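Local coordinates for protein staphylococcal enterotoxin-like toxin (PDB 4DXF) that probably binds host carbohydrate through a superantigen-like fold that joins an OB-fold domain to a beta-grasp domain, at residues A[44-49]-A[85-90]; A[144-149]-A[154-159]. All blocks are in the same frame, centred on the assembly; numbering follows the deposited sequence.

Overall arrangement
Contact 1 (44-49 with 85-90) and contact 2 (144-149 with 154-159) lie in the two different domains of a superantigen fold and follow one another along the chain. Contact 1 belongs to the OB-fold part, where a strand meets a long inter-strand loop; contact 2 belongs to the beta-grasp part, where the helix 138-153 meets the turn that follows it. Their centres are 28 Å apart and their nearest atoms about 16 Å apart, so neither touches the other. Contact 1 is peripheral and partly buried, its centre 18 Å from that of the chain, whereas contact 2, at 14 Å, is buried.

Contact 1 (A[44-49]-A[85-90]); sequences IRFMNV and NNYNLE
Phe-46 and Tyr-87 both place CG anti to the carbonyl carbon and beside the backbone N, chi1 being -62° for Phe-46, and their rings meet between strand and loop. Ile-44 instead has CG1 between N and the carbonyl carbon (chi1 61°), which carries the end of its side chain nearer the loop although its CB does not point there. The ring contact is edge-to-face: CZ of Phe-46 stands over the centre of the Tyr-87 ring, the centroids lie 5.4 Å apart and the planes are nearly perpendicular, at 84°. Leu-89 comes from the opposite direction to Phe-46 and sets CD1 over one face of the phenylalanine, displaced toward the rim; CD1 is 4.0 Å from the Phe-46 ring centroid, a CH-pi contact. Ile-44 crosses Tyr-87 at about a right angle and meets the phenol end, with CG1 3.5 Å from Tyr-87 OH and CD1 equally near.

No hydrogen bond links the two segments, so the join rests on apolar and aromatic contact. Within the loop, Asn-85 OD1 accepts from Tyr-87 N, tilted out of the carbonyl plane, forming an Asx turn, and from Leu-89 N at 3.1 Å, which lies in that plane on a lone pair. The other end of the amide returns the grip: Asn-85 ND2 donates to Leu-89 O at 2.8 Å, within the amide plane. Three bonds from one side chain fix the backbone that carries both Tyr-87 and Leu-89.

Trp-41 also meets the Phe-46 ring, and Lys-57 and Ala-59 of strand 56-59 touch it. An edge-to-face pair with a CH-pi contact thus joins the loop between strands 76-80 and 92-99, which carries an Asx turn, to strand 46-49 of the OB-fold domain.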
loop_
_atom_site.group_PDB
_atom_site.type_symbol
_atom_site.label_atom_id
_atom_site.label_comp_id
_atom_site.label_asym_id
_atom_site.label_seq_id
_atom_site.Cartn_x
_atom_site.Cartn_y
_atom_site.Cartn_z
ATOM N N ILE A 44 4.329 19.826 5.786
ATOM C CA ILE A 44 4.794 18.492 6.240
ATOM C C ILE A 44 6.237 18.271 5.906
ATOM O O ILE A 44 6.833 18.989 5.116
ATOM C CB ILE A 44 3.967 17.276 5.705
ATOM C CG1 ILE A 44 4.022 17.212 4.184
ATOM C CG2 ILE A 44 2.520 17.261 6.354
ATOM C CD1 ILE A 44 3.442 15.922 3.656
ATOM N N ARG A 45 6.744 17.206 6.485
ATOM C CA ARG A 45 8.122 16.809 6.352
ATOM C C ARG A 45 8.227 15.604 5.408
ATOM O O ARG A 45 7.223 14.884 5.173
ATOM C CB ARG A 45 8.611 16.437 7.744
ATOM C CG ARG A 45 8.714 17.733 8.632
ATOM C CD ARG A 45 8.901 17.352 10.031
ATOM N NE ARG A 45 10.150 16.623 10.307
ATOM C CZ ARG A 45 10.219 15.370 10.787
ATOM N NH1 ARG A 45 9.118 14.625 11.009
ATOM N NH2 ARG A 45 11.414 14.828 11.023
ATOM N N PHE A 46 9.442 15.424 4.890
ATOM C CA PHE A 46 9.750 14.431 3.856
ATOM C C PHE A 46 10.973 13.648 4.281
ATOM O O PHE A 46 11.854 14.164 4.955
ATOM C CB PHE A 46 9.994 15.038 2.502
ATOM C CG PHE A 46 8.776 15.787 1.945
ATOM C CD1 PHE A 46 7.733 15.092 1.354
ATOM C CD2 PHE A 46 8.691 17.169 2.059
ATOM C CE1 PHE A 46 6.576 15.750 0.860
ATOM C CE2 PHE A 46 7.540 17.852 1.579
ATOM C CZ PHE A 46 6.505 17.134 0.972
ATOM N N MET A 47 10.961 12.381 3.933
ATOM C CA MET A 47 12.178 11.546 3.960
ATOM C C MET A 47 12.691 11.471 2.519
ATOM O O MET A 47 11.974 11.017 1.599
ATOM C CB MET A 47 11.856 10.130 4.534
ATOM C CG MET A 47 13.181 9.231 4.494
ATOM S SD MET A 47 12.968 7.644 5.155
ATOM C CE MET A 47 12.829 7.895 6.869
ATOM N N ASN A 48 13.942 11.884 2.294
ATOM C CA ASN A 48 14.551 11.848 0.968
ATOM C C ASN A 48 15.255 10.483 0.799
ATOM O O ASN A 48 16.028 10.071 1.661
ATOM C CB ASN A 48 15.584 12.977 0.823
ATOM C CG ASN A 48 14.925 14.349 0.782
ATOM O OD1 ASN A 48 14.358 14.745 -0.253
ATOM N ND2 ASN A 48 14.860 14.983 1.926
ATOM N N VAL A 49 14.969 9.804 -0.287
ATOM C CA VAL A 49 15.684 8.567 -0.662
ATOM C C VAL A 49 16.283 8.711 -2.033
ATOM O O VAL A 49 15.660 9.248 -2.986
ATOM C CB VAL A 49 14.746 7.388 -0.679
ATOM C CG1 VAL A 49 15.557 6.074 -0.908
ATOM C CG2 VAL A 49 14.023 7.349 0.569
ATOM N N ASN A 85 1.158 16.205 -6.942
ATOM C CA ASN A 85 1.116 16.766 -5.605
ATOM C C ASN A 85 1.041 18.299 -5.661
ATOM O O ASN A 85 1.235 18.884 -6.738
ATOM C CB ASN A 85 2.356 16.306 -4.812
ATOM C CG ASN A 85 3.646 16.849 -5.374
ATOM O OD1 ASN A 85 4.136 17.862 -4.884
ATOM N ND2 ASN A 85 4.215 16.189 -6.380
ATOM N N ASN A 86 0.751 18.911 -4.514
ATOM C CA ASN A 86 0.614 20.372 -4.389
ATOM C C ASN A 86 1.867 21.020 -3.820
ATOM O O ASN A 86 1.824 22.172 -3.335
ATOM C CB ASN A 86 -0.539 20.701 -3.447
ATOM C CG ASN A 86 -1.878 20.217 -3.963
ATOM O OD1 ASN A 86 -2.632 19.549 -3.253
ATOM N ND2 ASN A 86 -2.167 20.523 -5.209
ATOM N N TYR A 87 2.977 20.272 -3.828
ATOM C CA TYR A 87 4.204 20.779 -3.234
ATOM C C TYR A 87 5.207 21.113 -4.305
ATOM O O TYR A 87 6.365 21.418 -3.997
ATOM C CB TYR A 87 4.813 19.770 -2.234
ATOM C CG TYR A 87 3.924 19.391 -1.090
ATOM C CD1 TYR A 87 3.820 20.200 0.035
ATOM C CD2 TYR A 87 3.167 18.205 -1.120
ATOM C CE1 TYR A 87 2.987 19.864 1.109
ATOM C CE2 TYR A 87 2.345 17.856 -0.032
ATOM C CZ TYR A 87 2.254 18.710 1.065
ATOM O OH TYR A 87 1.435 18.365 2.144
ATOM N N ASN A 88 4.762 21.049 -5.556
ATOM C CA ASN A 88 5.622 21.187 -6.725
ATOM C C ASN A 88 6.861 20.244 -6.691
ATOM O O ASN A 88 7.970 20.634 -7.031
ATOM C CB ASN A 88 5.992 22.668 -6.998
ATOM C CG ASN A 88 6.440 22.917 -8.455
ATOM O OD1 ASN A 88 5.820 22.433 -9.413
ATOM N ND2 ASN A 88 7.528 23.684 -8.618
ATOM N N LEU A 89 6.649 18.981 -6.320
ATOM C CA LEU A 89 7.779 18.019 -6.262
ATOM C C LEU A 89 7.727 17.025 -7.396
ATOM O O LEU A 89 6.660 16.516 -7.714
ATOM C CB LEU A 89 7.738 17.296 -4.940
ATOM C CG LEU A 89 7.983 18.171 -3.729
ATOM C CD1 LEU A 89 7.780 17.333 -2.480
ATOM C CD2 LEU A 89 9.427 18.819 -3.783
ATOM N N GLU A 90 8.862 16.763 -8.034
ATOM C CA GLU A 90 8.874 15.934 -9.221
ATOM C C GLU A 90 8.587 14.426 -8.905
ATOM O O GLU A 90 7.930 13.695 -9.683
ATOM C CB GLU A 90 10.236 16.109 -9.876
ATOM C CG GLU A 90 10.477 15.403 -11.203
ATOM C CD GLU A 90 11.937 15.547 -11.702
ATOM O OE1 GLU A 90 12.772 16.229 -11.009
ATOM O OE2 GLU A 90 12.241 14.959 -12.780
#

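Contact 2 (A[144-149]-A[154-159]); sequences KLRKQL and NLYGNV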
loop_
_atom_site.group_PDB
_atom_site.type_symbol
_atom_site.label_atom_id
_atom_site.label_comp_id
_atom_site.label_asym_id
_atom_site.label_seq_id
_atom_site.Cartn_x
_atom_site.Cartn_y
_atom_site.Cartn_z
ATOM N N LYS A 144 -1.066 -3.309 -3.791
ATOM C CA LYS A 144 -0.908 -4.516 -4.552
ATOM C C LYS A 144 -2.166 -5.360 -4.632
ATOM O O LYS A 144 -2.432 -5.973 -5.689
ATOM C CB LYS A 144 0.190 -5.333 -3.923
ATOM C CG LYS A 144 1.520 -4.668 -4.238
ATOM C CD LYS A 144 2.752 -5.502 -3.661
ATOM C CE LYS A 144 4.048 -4.983 -4.366
ATOM N NZ LYS A 144 5.215 -5.778 -3.811
ATOM N N LEU A 145 -2.918 -5.450 -3.521
ATOM C CA LEU A 145 -4.123 -6.276 -3.487
ATOM C C LEU A 145 -5.168 -5.618 -4.418
ATOM O O LEU A 145 -5.741 -6.327 -5.259
ATOM C CB LEU A 145 -4.597 -6.450 -2.058
ATOM C CG LEU A 145 -3.828 -7.523 -1.194
ATOM C CD1 LEU A 145 -4.176 -7.389 0.227
ATOM C CD2 LEU A 145 -4.224 -8.930 -1.717
ATOM N N ARG A 146 -5.344 -4.278 -4.350
ATOM C CA ARG A 146 -6.377 -3.688 -5.287
ATOM C C ARG A 146 -5.988 -3.855 -6.748
ATOM O O ARG A 146 -6.825 -4.205 -7.578
ATOM C CB ARG A 146 -6.635 -2.219 -4.955
ATOM C CG ARG A 146 -7.246 -2.102 -3.594
ATOM C CD ARG A 146 -7.986 -0.721 -3.464
ATOM N NE ARG A 146 -7.953 -0.258 -2.089
ATOM C CZ ARG A 146 -8.743 0.667 -1.557
ATOM N NH1 ARG A 146 -9.761 1.200 -2.284
ATOM N NH2 ARG A 146 -8.487 1.037 -0.321
ATOM N N LYS A 147 -4.705 -3.618 -7.106
ATOM C CA LYS A 147 -4.255 -3.813 -8.429
ATOM C C LYS A 147 -4.571 -5.202 -8.900
ATOM O O LYS A 147 -5.099 -5.340 -10.024
ATOM C CB LYS A 147 -2.731 -3.556 -8.559
ATOM C CG LYS A 147 -2.248 -3.698 -9.979
ATOM C CD LYS A 147 -0.745 -3.343 -10.135
ATOM C CE LYS A 147 -0.590 -1.842 -10.412
ATOM N NZ LYS A 147 0.841 -1.457 -10.565
ATOM N N GLN A 148 -4.218 -6.213 -8.122
ATOM C CA GLN A 148 -4.537 -7.601 -8.461
ATOM C C GLN A 148 -6.047 -7.805 -8.697
ATOM O O GLN A 148 -6.471 -8.533 -9.641
ATOM C CB GLN A 148 -4.082 -8.519 -7.367
ATOM C CG GLN A 148 -4.389 -10.005 -7.685
ATOM C CD GLN A 148 -4.218 -10.893 -6.458
ATOM O OE1 GLN A 148 -3.311 -10.679 -5.652
ATOM N NE2 GLN A 148 -5.090 -11.903 -6.309
ATOM N N LEU A 149 -6.852 -7.156 -7.883
ATOM C CA LEU A 149 -8.320 -7.376 -7.977
ATOM C C LEU A 149 -8.886 -6.716 -9.187
ATOM O O LEU A 149 -9.896 -7.240 -9.772
ATOM C CB LEU A 149 -9.023 -6.852 -6.692
ATOM C CG LEU A 149 -8.783 -7.634 -5.388
ATOM C CD1 LEU A 149 -9.319 -6.853 -4.231
ATOM C CD2 LEU A 149 -9.344 -9.077 -5.392
ATOM N N ASN A 154 -11.904 -7.893 -11.945
ATOM C CA ASN A 154 -12.608 -6.744 -12.485
ATOM C C ASN A 154 -13.078 -5.718 -11.465
ATOM O O ASN A 154 -14.079 -4.995 -11.665
ATOM C CB ASN A 154 -13.755 -7.168 -13.456
ATOM C CG ASN A 154 -14.132 -6.046 -14.408
ATOM O OD1 ASN A 154 -13.267 -5.234 -14.821
ATOM N ND2 ASN A 154 -15.431 -5.968 -14.756
ATOM N N LEU A 155 -12.316 -5.575 -10.356
ATOM C CA LEU A 155 -12.654 -4.513 -9.452
ATOM C C LEU A 155 -12.577 -3.196 -10.162
ATOM O O LEU A 155 -11.702 -2.924 -10.986
ATOM C CB LEU A 155 -11.728 -4.476 -8.218
ATOM C CG LEU A 155 -12.044 -3.349 -7.215
ATOM C CD1 LEU A 155 -13.189 -3.674 -6.321
ATOM C CD2 LEU A 155 -10.706 -3.328 -6.383
ATOM N N TYR A 156 -13.542 -2.367 -9.829
ATOM C CA TYR A 156 -13.726 -1.047 -10.436
ATOM C C TYR A 156 -14.136 -1.123 -11.895
ATOM O O TYR A 156 -13.980 -0.149 -12.624
ATOM C CB TYR A 156 -12.561 -0.073 -10.206
ATOM C CG TYR A 156 -12.182 0.059 -8.746
ATOM C CD1 TYR A 156 -13.153 0.220 -7.743
ATOM C CD2 TYR A 156 -10.822 0.003 -8.356
ATOM C CE1 TYR A 156 -12.803 0.348 -6.378
ATOM C CE2 TYR A 156 -10.465 0.126 -7.016
ATOM C CZ TYR A 156 -11.419 0.250 -6.016
ATOM O OH TYR A 156 -11.172 0.349 -4.622
ATOM N N GLY A 157 -14.689 -2.276 -12.270
ATOM C CA GLY A 157 -15.215 -2.492 -13.616
ATOM C C GLY A 157 -16.716 -2.305 -13.523
ATOM O O GLY A 157 -17.195 -1.178 -13.585
ATOM N N ASN A 158 -17.400 -3.427 -13.275
ATOM C CA ASN A 158 -18.830 -3.596 -13.010
ATOM C C ASN A 158 -19.192 -3.147 -11.586
ATOM O O ASN A 158 -20.214 -2.471 -11.377
ATOM C CB ASN A 158 -19.193 -5.100 -13.178
ATOM C CG ASN A 158 -18.093 -6.085 -12.487
ATOM O OD1 ASN A 158 -17.129 -5.615 -11.836
ATOM N ND2 ASN A 158 -18.259 -7.420 -12.637
ATOM N N VAL A 159 -18.341 -3.492 -10.604
ATOM C CA VAL A 159 -18.625 -3.218 -9.180
ATOM C C VAL A 159 -17.353 -2.654 -8.498
ATOM O O VAL A 159 -16.226 -2.974 -8.924
ATOM C CB VAL A 159 -19.128 -4.454 -8.365
ATOM C CG1 VAL A 159 -20.642 -4.789 -8.649
ATOM C CG2 VAL A 159 -18.235 -5.680 -8.559
#
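Leu-149 and Leu-155 form the close-packed half of this contact, their CB atoms 3.9 Å apart, and CD2 of Leu-155 lies equally near Leu-149 CB. Beside them the backbone is joined by a nearly straight bond, Leu-155 N to Leu-149 O at 3.0 Å and 174°. Asn-154 leaves helical geometry with positive phi and opens a type II turn to Gly-157. Tyr-156 sits within the turn, one ring face against Leu-155 CG, and extends until its hydroxyl approaches Arg-146.

At the polar end the Arg-146 chain bends at chi3, and NH1 donates to Tyr-156 OH at 2.9 Å through a moderately bent bond (149°), nearly in the guanidinium plane; the guanidinium and Tyr-156 ring planes lie 38° apart. Tyr-156 OH is also hydrogen-bonded to Leu-178 O; Arg-146 NH1 is hydrogen-bonded to Lys-180 O, and NH2 forms a salt bridge with Asp-142. The looser side is at Asn-154, partly exposed, whose side chain starts away from the helix and comes no nearer than 5.3 Å to segment 144-149.

Leu-149 rests on Ile-164 and Val-201, and Leu-155 on Ile-203, so helix 138-153 and its following turn pack on strands 162-168 and 196-203, with helix 17-22 against Tyr-156.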